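Fe(2+) transporter FeoB (Legionella pneumophila, PDB 3IBY) is probably the GTP-driven transporter that takes ferrous iron into the cell, this chain being its cytosolic GTP-binding part. Local coordinates at residues Lys14-Thr22 with Ala148-Gln158; Ile128-Leu139 with Glu248-Lys256. All blocks are in the same frame, centred on the assembly; numbering follows the deposited sequence.

In the fold
From the N terminus the chain runs through strand 3-8 and the phosphate-binding loop into helix 14-22, the first half of contact 1. It then builds strands 26-30, 37-45, 48-54, 86-92 and 113-118 before passing through Ile128-Leu139, the first half of contact 2. Contact 1 closes next, when Ala148-Gln158 returns to helix 14-22 inside the G domain. The remaining helices lead on to Glu248-Lys256, which closes contact 2 at the very end of the model. The two loops cross: contact 1 ties the guanine side of the predicted nucleotide site to the phosphate side, whereas contact 2 joins the last helix and strand back to the G domain.

Contact 1: residues Lys14-Thr22 with Ala148-Gln158; sequences KTTLFNALT and AHKNIGIPALQ
The helix that follows the P-loop packs against the predicted guanine-side loop and the helix after it where Leu17 and Ala20 meet Ala148 and Ile154, just beyond strand 143-145. Lys14 and Thr15 at the start of the first helix, and Ala148 and His149 opposite, are predicted GTP-binding residues. Lys14 and Thr15 themselves stay clear of the other segment; the helix meets it through van der Waals packing, mostly of apolar side chains.

Ala148 CB packs on Thr16 and Leu17 together, 3.8 Å from Thr16 CG2 and equally close to Leu17 CA, so the helix backbone itself comes close here. With chi1 at -58° the Thr16 hydroxyl OG1 stands beside the backbone N, and the methyl CG2 is left to face the peptide between Ala148 and His149, 3.4 Å from His149 N.

Deeper in, Leu17 meets two side chains at once. The Leu17 and Ile154 side chains slide past each other in opposite directions, Leu17 CD1 coming 3.4 Å from Ile154 CD1, and the same leucine meets Leu157 tip to tip, Leu17 CD1 to Leu157 CD2 at 3.9 Å. One turn further along, Ala20 CB rests 3.9 Å from Ile154 CG1. A looser touch comes from Leu21 CD2, 4.2 Å from Gln158 CG. The axes of helices 14-22 and 154-158 cross at -78°, with Gly153 as N-cap of the second.

Several polar groups bond outside the contact: Lys14 NZ to Asp54 in a salt bridge and to Leu55 O, His149 NE2 to Asp121, Ala148 N to Asn118 OD1. Strand 113-118 lies beneath Leu17 and Leu157. Such packing of the P-loop helix beside the last guanine-recognition loop, usually called G5, is familiar from the Ras-like GTPase fold.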
loop_
_atom_site.group_PDB
_atom_site.type_symbol
_atom_site.label_atom_id
_atom_site.label_comp_id
_atom_site.label_asym_id
_atom_site.label_seq_id
_atom_site.Cartn_x
_atom_site.Cartn_y
_atom_site.Cartn_z
ATOM N N LYS A 14 -12.817 3.977 -1.510
ATOM C CA LYS A 14 -12.356 2.637 -1.232
ATOM C C LYS A 14 -13.587 1.803 -0.969
ATOM O O LYS A 14 -13.708 0.724 -1.471
ATOM C CB LYS A 14 -11.420 2.648 -0.038
ATOM C CG LYS A 14 -10.838 1.305 0.294
ATOM C CD LYS A 14 -9.756 1.384 1.341
ATOM C CE LYS A 14 -10.289 1.811 2.701
ATOM N NZ LYS A 14 -11.319 0.887 3.299
ATOM N N THR A 15 -14.523 2.352 -0.211
ATOM C CA THR A 15 -15.723 1.654 0.164
ATOM C C THR A 15 -16.607 1.436 -1.034
ATOM O O THR A 15 -17.183 0.381 -1.203
ATOM C CB THR A 15 -16.484 2.461 1.214
ATOM O OG1 THR A 15 -15.762 2.397 2.441
ATOM C CG2 THR A 15 -17.890 1.923 1.443
ATOM N N THR A 16 -16.720 2.448 -1.874
ATOM C CA THR A 16 -17.446 2.299 -3.115
ATOM C C THR A 16 -16.865 1.172 -3.959
ATOM O O THR A 16 -17.616 0.407 -4.538
ATOM C CB THR A 16 -17.451 3.631 -3.865
ATOM O OG1 THR A 16 -18.044 4.599 -3.001
ATOM C CG2 THR A 16 -18.240 3.579 -5.184
ATOM N N LEU A 17 -15.540 1.035 -4.025
ATOM C CA LEU A 17 -14.961 -0.080 -4.822
ATOM C C LEU A 17 -15.296 -1.399 -4.186
ATOM O O LEU A 17 -15.656 -2.369 -4.852
ATOM C CB LEU A 17 -13.461 0.054 -4.985
ATOM C CG LEU A 17 -12.881 -1.123 -5.781
ATOM C CD1 LEU A 17 -13.554 -1.345 -7.141
ATOM C CD2 LEU A 17 -11.407 -0.869 -5.929
ATOM N N PHE A 18 -15.208 -1.407 -2.863
ATOM C CA PHE A 18 -15.602 -2.539 -2.091
ATOM C C PHE A 18 -16.991 -2.952 -2.441
ATOM O O PHE A 18 -17.240 -4.138 -2.568
ATOM C CB PHE A 18 -15.560 -2.239 -0.620
ATOM C CG PHE A 18 -15.890 -3.429 0.224
ATOM C CD1 PHE A 18 -14.957 -4.468 0.361
ATOM C CD2 PHE A 18 -17.129 -3.542 0.828
ATOM C CE1 PHE A 18 -15.235 -5.594 1.142
ATOM C CE2 PHE A 18 -17.457 -4.683 1.617
ATOM C CZ PHE A 18 -16.505 -5.710 1.795
ATOM N N ASN A 19 -17.902 -1.995 -2.550
ATOM C CA ASN A 19 -19.302 -2.325 -2.833
ATOM C C ASN A 19 -19.468 -2.831 -4.280
ATOM O O ASN A 19 -20.258 -3.740 -4.571
ATOM C CB ASN A 19 -20.208 -1.126 -2.625
ATOM C CG ASN A 19 -20.322 -0.702 -1.183
ATOM O OD1 ASN A 19 -20.149 -1.478 -0.260
ATOM N ND2 ASN A 19 -20.624 0.570 -0.991
ATOM N N ALA A 20 -18.710 -2.215 -5.171
ATOM C CA ALA A 20 -18.774 -2.521 -6.548
ATOM C C ALA A 20 -18.331 -3.989 -6.747
ATOM O O ALA A 20 -18.962 -4.748 -7.496
ATOM C CB ALA A 20 -17.888 -1.571 -7.295
ATOM N N LEU A 21 -17.276 -4.403 -6.049
ATOM C CA LEU A 21 -16.746 -5.761 -6.199
ATOM C C LEU A 21 -17.636 -6.805 -5.529
ATOM O O LEU A 21 -17.907 -7.831 -6.096
ATOM C CB LEU A 21 -15.360 -5.823 -5.589
ATOM C CG LEU A 21 -14.217 -5.081 -6.297
ATOM C CD1 LEU A 21 -13.045 -5.122 -5.390
ATOM C CD2 LEU A 21 -13.822 -5.715 -7.560
ATOM N N THR A 22 -18.134 -6.519 -4.336
ATOM C CA THR A 22 -18.767 -7.547 -3.506
ATOM C C THR A 22 -20.298 -7.551 -3.534
ATOM O O THR A 22 -20.902 -8.533 -3.199
ATOM C CB THR A 22 -18.297 -7.366 -2.082
ATOM O OG1 THR A 22 -18.890 -6.185 -1.537
ATOM C CG2 THR A 22 -16.797 -7.181 -2.086
ATOM N N ALA A 148 -15.431 3.747 -9.655
ATOM C CA ALA A 148 -16.055 2.713 -8.887
ATOM C C ALA A 148 -17.504 3.080 -8.750
ATOM O O ALA A 148 -18.389 2.237 -8.901
ATOM C CB ALA A 148 -15.385 2.612 -7.523
ATOM N N HIS A 149 -17.742 4.356 -8.460
ATOM C CA HIS A 149 -19.118 4.890 -8.312
ATOM C C HIS A 149 -20.022 4.642 -9.534
ATOM O O HIS A 149 -21.234 4.707 -9.434
ATOM C CB HIS A 149 -19.096 6.396 -7.915
ATOM C CG HIS A 149 -18.253 7.255 -8.806
ATOM N ND1 HIS A 149 -16.926 6.993 -9.062
ATOM C CD2 HIS A 149 -18.551 8.380 -9.498
ATOM C CE1 HIS A 149 -16.447 7.915 -9.876
ATOM N NE2 HIS A 149 -17.417 8.760 -10.171
ATOM N N LYS A 150 -19.413 4.369 -10.677
ATOM C CA LYS A 150 -20.132 4.197 -11.921
ATOM C C LYS A 150 -19.855 2.832 -12.548
ATOM O O LYS A 150 -20.287 2.561 -13.653
ATOM C CB LYS A 150 -19.740 5.333 -12.867
ATOM C CG LYS A 150 -20.302 6.701 -12.463
ATOM C CD LYS A 150 -19.568 7.877 -13.143
ATOM C CE LYS A 150 -19.626 7.814 -14.635
ATOM N NZ LYS A 150 -19.110 9.045 -15.276
ATOM N N ASN A 151 -19.150 1.964 -11.822
ATOM C CA ASN A 151 -18.792 0.613 -12.289
ATOM C C ASN A 151 -17.894 0.546 -13.523
ATOM O O ASN A 151 -17.744 -0.509 -14.126
ATOM C CB ASN A 151 -20.047 -0.222 -12.494
ATOM C CG ASN A 151 -20.309 -1.136 -11.326
ATOM O OD1 ASN A 151 -19.585 -2.127 -11.127
ATOM N ND2 ASN A 151 -21.340 -0.813 -10.530
ATOM N N ILE A 152 -17.256 1.654 -13.874
ATOM C CA ILE A 152 -16.448 1.669 -15.064
ATOM C C ILE A 152 -15.088 1.166 -14.636
ATOM O O ILE A 152 -14.522 1.655 -13.669
ATOM C CB ILE A 152 -16.416 3.075 -15.703
ATOM C CG1 ILE A 152 -17.850 3.456 -16.153
ATOM C CG2 ILE A 152 -15.411 3.126 -16.895
ATOM C CD1 ILE A 152 -18.038 4.920 -16.678
ATOM N N GLY A 153 -14.579 0.153 -15.320
ATOM C CA GLY A 153 -13.249 -0.367 -15.023
ATOM C C GLY A 153 -13.214 -1.620 -14.156
ATOM O O GLY A 153 -12.218 -2.376 -14.185
ATOM N N ILE A 154 -14.283 -1.849 -13.398
ATOM C CA ILE A 154 -14.395 -3.010 -12.530
ATOM C C ILE A 154 -14.075 -4.321 -13.235
ATOM O O ILE A 154 -13.416 -5.177 -12.686
ATOM C CB ILE A 154 -15.822 -3.096 -11.896
ATOM C CG1 ILE A 154 -15.957 -2.220 -10.632
ATOM C CG2 ILE A 154 -16.175 -4.547 -11.527
ATOM C CD1 ILE A 154 -14.778 -1.266 -10.305
ATOM N N PRO A 155 -14.545 -4.497 -14.463
ATOM C CA PRO A 155 -14.322 -5.838 -15.014
ATOM C C PRO A 155 -12.870 -6.109 -15.338
ATOM O O PRO A 155 -12.411 -7.230 -15.187
ATOM C CB PRO A 155 -15.168 -5.833 -16.272
ATOM C CG PRO A 155 -16.245 -4.806 -15.989
ATOM C CD PRO A 155 -15.521 -3.722 -15.253
ATOM N N ALA A 156 -12.159 -5.074 -15.761
ATOM C CA ALA A 156 -10.741 -5.151 -16.073
ATOM C C ALA A 156 -9.884 -5.312 -14.813
ATOM O O ALA A 156 -8.863 -5.994 -14.824
ATOM C CB ALA A 156 -10.327 -3.897 -16.833
ATOM N N LEU A 157 -10.293 -4.636 -13.738
ATOM C CA LEU A 157 -9.654 -4.768 -12.410
ATOM C C LEU A 157 -9.875 -6.180 -11.877
ATOM O O LEU A 157 -8.995 -6.749 -11.262
ATOM C CB LEU A 157 -10.240 -3.774 -11.437
ATOM C CG LEU A 157 -9.714 -3.887 -10.028
ATOM C CD1 LEU A 157 -8.342 -3.277 -9.966
ATOM C CD2 LEU A 157 -10.662 -3.208 -9.031
ATOM N N GLN A 158 -11.058 -6.726 -12.141
ATOM C CA GLN A 158 -11.361 -8.108 -11.809
ATOM C C GLN A 158 -10.419 -8.970 -12.598
ATOM O O GLN A 158 -9.761 -9.795 -12.051
ATOM C CB GLN A 158 -12.808 -8.447 -12.151
ATOM C CG GLN A 158 -13.879 -7.919 -11.157
ATOM C CD GLN A 158 -15.315 -8.048 -11.729
ATOM O OE1 GLN A 158 -15.489 -8.352 -12.904
ATOM N NE2 GLN A 158 -16.322 -7.830 -10.902
#

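Contact 2: residues Ile128-Leu139 with Glu248-Lys256; sequences ISIDTEKLESLL and EIVTLVQKK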
loop_
_atom_site.group_PDB
_atom_site.type_symbol
_atom_site.label_atom_id
_atom_site.label_comp_id
_atom_site.label_asym_id
_atom_site.label_seq_id
_atom_site.Cartn_x
_atom_site.Cartn_y
_atom_site.Cartn_z
ATOM N N ILE A 128 -7.015 17.140 -14.698
ATOM C CA ILE A 128 -5.867 16.305 -14.332
ATOM C C ILE A 128 -5.761 15.156 -15.335
ATOM O O ILE A 128 -6.710 14.391 -15.553
ATOM C CB ILE A 128 -5.945 15.716 -12.884
ATOM C CG1 ILE A 128 -6.094 16.833 -11.826
ATOM C CG2 ILE A 128 -4.691 14.929 -12.581
ATOM C CD1 ILE A 128 -6.567 16.376 -10.394
ATOM N N SER A 129 -4.593 15.058 -15.939
ATOM C CA SER A 129 -4.338 14.053 -16.950
ATOM C C SER A 129 -3.259 13.149 -16.426
ATOM O O SER A 129 -2.209 13.635 -15.987
ATOM C CB SER A 129 -3.858 14.713 -18.248
ATOM O OG SER A 129 -4.724 14.327 -19.292
ATOM N N ILE A 130 -3.507 11.846 -16.447
ATOM C CA ILE A 130 -2.533 10.880 -15.967
ATOM C C ILE A 130 -2.244 9.915 -17.111
ATOM O O ILE A 130 -3.167 9.355 -17.716
ATOM C CB ILE A 130 -3.026 10.128 -14.700
ATOM C CG1 ILE A 130 -3.112 11.091 -13.509
ATOM C CG2 ILE A 130 -2.084 9.009 -14.321
ATOM C CD1 ILE A 130 -4.017 10.615 -12.416
ATOM N N ASP A 131 -0.954 9.796 -17.430
ATOM C CA ASP A 131 -0.445 8.797 -18.318
ATOM C C ASP A 131 -0.426 7.477 -17.558
ATOM O O ASP A 131 0.454 7.235 -16.750
ATOM C CB ASP A 131 0.975 9.179 -18.735
ATOM C CG ASP A 131 1.458 8.400 -19.905
ATOM O OD1 ASP A 131 2.212 8.976 -20.699
ATOM O OD2 ASP A 131 1.088 7.218 -20.039
ATOM N N THR A 132 -1.390 6.614 -17.837
ATOM C CA THR A 132 -1.537 5.338 -17.148
ATOM C C THR A 132 -0.464 4.311 -17.498
ATOM O O THR A 132 -0.005 3.542 -16.638
ATOM C CB THR A 132 -2.927 4.775 -17.466
ATOM O OG1 THR A 132 -3.849 5.359 -16.533
ATOM C CG2 THR A 132 -2.970 3.199 -17.433
ATOM N N GLU A 133 -0.097 4.295 -18.776
ATOM C CA GLU A 133 0.912 3.389 -19.293
ATOM C C GLU A 133 2.258 3.752 -18.694
ATOM O O GLU A 133 3.056 2.858 -18.421
ATOM C CB GLU A 133 0.963 3.415 -20.832
ATOM C CG GLU A 133 -0.458 3.309 -21.506
ATOM C CD GLU A 133 -0.481 2.616 -22.882
ATOM O OE1 GLU A 133 -1.290 1.659 -23.023
ATOM O OE2 GLU A 133 0.297 3.022 -23.803
ATOM N N LYS A 134 2.497 5.044 -18.450
ATOM C CA LYS A 134 3.787 5.474 -17.901
ATOM C C LYS A 134 3.857 5.192 -16.403
ATOM O O LYS A 134 4.862 4.718 -15.911
ATOM C CB LYS A 134 4.068 6.946 -18.238
ATOM C CG LYS A 134 5.479 7.467 -17.909
ATOM C CD LYS A 134 6.596 7.052 -18.884
ATOM C CE LYS A 134 8.006 7.263 -18.246
ATOM N NZ LYS A 134 9.204 7.008 -19.123
ATOM N N LEU A 135 2.779 5.467 -15.689
ATOM C CA LEU A 135 2.683 5.168 -14.250
ATOM C C LEU A 135 2.927 3.687 -13.989
ATOM O O LEU A 135 3.746 3.309 -13.159
ATOM C CB LEU A 135 1.315 5.573 -13.741
ATOM C CG LEU A 135 1.052 5.356 -12.250
ATOM C CD1 LEU A 135 2.131 6.038 -11.411
ATOM C CD2 LEU A 135 -0.345 5.846 -11.877
ATOM N N GLU A 136 2.247 2.857 -14.761
ATOM C CA GLU A 136 2.446 1.417 -14.714
ATOM C C GLU A 136 3.891 1.029 -15.044
ATOM O O GLU A 136 4.483 0.166 -14.388
ATOM C CB GLU A 136 1.430 0.702 -15.644
ATOM C CG GLU A 136 1.639 -0.819 -15.774
ATOM C CD GLU A 136 0.456 -1.584 -16.429
ATOM O OE1 GLU A 136 -0.740 -1.343 -16.136
ATOM O OE2 GLU A 136 0.756 -2.470 -17.256
ATOM N N SER A 137 4.475 1.655 -16.051
ATOM C CA SER A 137 5.851 1.322 -16.428
ATOM C C SER A 137 6.789 1.650 -15.264
ATOM O O SER A 137 7.644 0.855 -14.913
ATOM C CB SER A 137 6.270 2.078 -17.684
ATOM O OG SER A 137 7.578 1.680 -18.095
ATOM N N LEU A 138 6.613 2.821 -14.660
ATOM C CA LEU A 138 7.424 3.243 -13.516
ATOM C C LEU A 138 7.187 2.373 -12.286
ATOM O O LEU A 138 8.147 1.881 -11.711
ATOM C CB LEU A 138 7.147 4.705 -13.147
ATOM C CG LEU A 138 7.671 5.741 -14.116
ATOM C CD1 LEU A 138 7.176 7.170 -13.762
ATOM C CD2 LEU A 138 9.205 5.654 -14.127
ATOM N N LEU A 139 5.927 2.190 -11.881
ATOM C CA LEU A 139 5.608 1.467 -10.627
ATOM C C LEU A 139 5.811 -0.062 -10.703
ATOM O O LEU A 139 5.841 -0.747 -9.653
ATOM C CB LEU A 139 4.151 1.718 -10.184
ATOM C CG LEU A 139 3.687 3.112 -9.751
ATOM C CD1 LEU A 139 2.265 3.058 -9.199
ATOM C CD2 LEU A 139 4.647 3.743 -8.758
ATOM N N GLU A 248 9.043 12.690 -8.219
ATOM C CA GLU A 248 9.588 12.490 -9.539
ATOM C C GLU A 248 8.646 11.645 -10.419
ATOM O O GLU A 248 8.460 11.969 -11.574
ATOM C CB GLU A 248 11.054 11.978 -9.462
ATOM C CG GLU A 248 11.454 10.883 -10.416
ATOM C CD GLU A 248 12.838 10.307 -10.083
ATOM O OE1 GLU A 248 13.187 9.275 -10.699
ATOM O OE2 GLU A 248 13.560 10.860 -9.198
ATOM N N ILE A 249 8.012 10.616 -9.884
ATOM C CA ILE A 249 7.072 9.820 -10.696
ATOM C C ILE A 249 5.856 10.630 -11.103
ATOM O O ILE A 249 5.329 10.458 -12.210
ATOM C CB ILE A 249 6.579 8.543 -9.952
ATOM C CG1 ILE A 249 7.658 7.468 -10.002
ATOM C CG2 ILE A 249 5.252 7.997 -10.545
ATOM C CD1 ILE A 249 7.661 6.584 -8.774
ATOM N N VAL A 250 5.402 11.509 -10.210
ATOM C CA VAL A 250 4.204 12.305 -10.466
ATOM C C VAL A 250 4.491 13.281 -11.605
ATOM O O VAL A 250 3.743 13.347 -12.582
ATOM C CB VAL A 250 3.696 13.013 -9.181
ATOM C CG1 VAL A 250 2.601 13.978 -9.506
ATOM C CG2 VAL A 250 3.153 11.989 -8.156
ATOM N N THR A 251 5.618 13.978 -11.514
ATOM C CA THR A 251 6.062 14.916 -12.567
ATOM C C THR A 251 6.220 14.266 -13.989
ATOM O O THR A 251 6.080 14.930 -14.990
ATOM C CB THR A 251 7.365 15.649 -12.118
ATOM O OG1 THR A 251 8.264 14.698 -11.558
ATOM C CG2 THR A 251 7.094 16.687 -11.022
ATOM N N LEU A 252 6.484 12.970 -14.066
ATOM C CA LEU A 252 6.535 12.229 -15.339
ATOM C C LEU A 252 5.155 11.795 -15.882
ATOM O O LEU A 252 4.988 11.528 -17.070
ATOM C CB LEU A 252 7.400 10.970 -15.158
ATOM C CG LEU A 252 8.899 11.170 -14.901
ATOM C CD1 LEU A 252 9.552 9.915 -14.373
ATOM C CD2 LEU A 252 9.563 11.619 -16.171
ATOM N N VAL A 253 4.167 11.715 -15.009
ATOM C CA VAL A 253 2.926 11.049 -15.352
ATOM C C VAL A 253 1.725 12.001 -15.325
ATOM O O VAL A 253 0.715 11.767 -15.994
ATOM C CB VAL A 253 2.701 9.834 -14.400
ATOM C CG1 VAL A 253 1.217 9.674 -14.048
ATOM C CG2 VAL A 253 3.284 8.560 -15.013
ATOM N N GLN A 254 1.836 13.087 -14.585
ATOM C CA GLN A 254 0.684 13.917 -14.338
ATOM C C GLN A 254 0.970 15.323 -14.792
ATOM O O GLN A 254 1.979 15.893 -14.386
ATOM C CB GLN A 254 0.413 13.913 -12.855
ATOM C CG GLN A 254 -0.611 14.886 -12.373
ATOM C CD GLN A 254 -1.177 14.405 -11.051
ATOM O OE1 GLN A 254 -0.838 14.905 -9.987
ATOM N NE2 GLN A 254 -1.993 13.373 -11.117
ATOM N N LYS A 255 0.093 15.884 -15.618
ATOM C CA LYS A 255 0.136 17.310 -15.880
ATOM C C LYS A 255 -1.116 18.023 -15.350
ATOM O O LYS A 255 -2.244 17.501 -15.419
ATOM C CB LYS A 255 0.392 17.636 -17.360
ATOM C CG LYS A 255 0.168 16.491 -18.341
ATOM C CD LYS A 255 0.455 16.946 -19.790
ATOM C CE LYS A 255 -0.774 16.811 -20.672
ATOM N NZ LYS A 255 -1.062 15.380 -20.834
ATOM N N LYS A 256 -0.856 19.221 -14.810
ATOM C CA LYS A 256 -1.860 20.151 -14.273
ATOM C C LYS A 256 -2.647 19.524 -13.119
ATOM O O LYS A 256 -2.113 18.705 -12.359
ATOM C CB LYS A 256 -2.785 20.667 -15.382
ATOM C CG LYS A 256 -2.042 21.231 -16.616
ATOM C CD LYS A 256 -2.148 22.766 -16.751
ATOM C CE LYS A 256 -1.083 23.502 -15.936
ATOM N NZ LYS A 256 -0.969 24.918 -16.403
ATOM O OXT LYS A 256 -3.825 19.838 -12.920
#
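Gln254 pairs with Ile130 in a short antiparallel two-stranded sheet, 129-130 with 254-255, by which the strand following the last helix is joined to the G domain. Gln254 CB stands 4.1 Å from Ser129 O. CG is anti to the backbone N (chi1 171°) and passes the CG2 methyl of Ile128 at 4.1 Å. The side chain stays extended beyond that, so CD continues past the same methyl, and at the tip NE2 lies 3.4 Å from Ile128 CG2. Ile130 runs alongside in the same direction, its CG1 also close to this amide nitrogen.

Ser129 and Lys255 are the hydrogen-bonded pair: Lys255 N reaches Ser129 O at 3.2 Å in the carbonyl plane, while the reverse bond is weak. Next along, Asp131 N donates nearly straight (170°) to Val253 O at 3.0 Å. Asp131 also N-caps helix 132-139, taking Lys134 N on OD2 from above the carboxylate plane.

Beyond the sheet, helices 132-139 and 248-253 run roughly antiparallel, 152° between their directions. Leu138 CD1 touches both Ile249 and Leu252, 3.7 Å from Leu252 CD1, and Leu135 crosses Ile249 at about a right angle. Val253 fills the corner where sheet and helices meet: CG2 packs on the first turn of helix 132-139, and CG1 touches Ile130 CG2 at 3.4 Å.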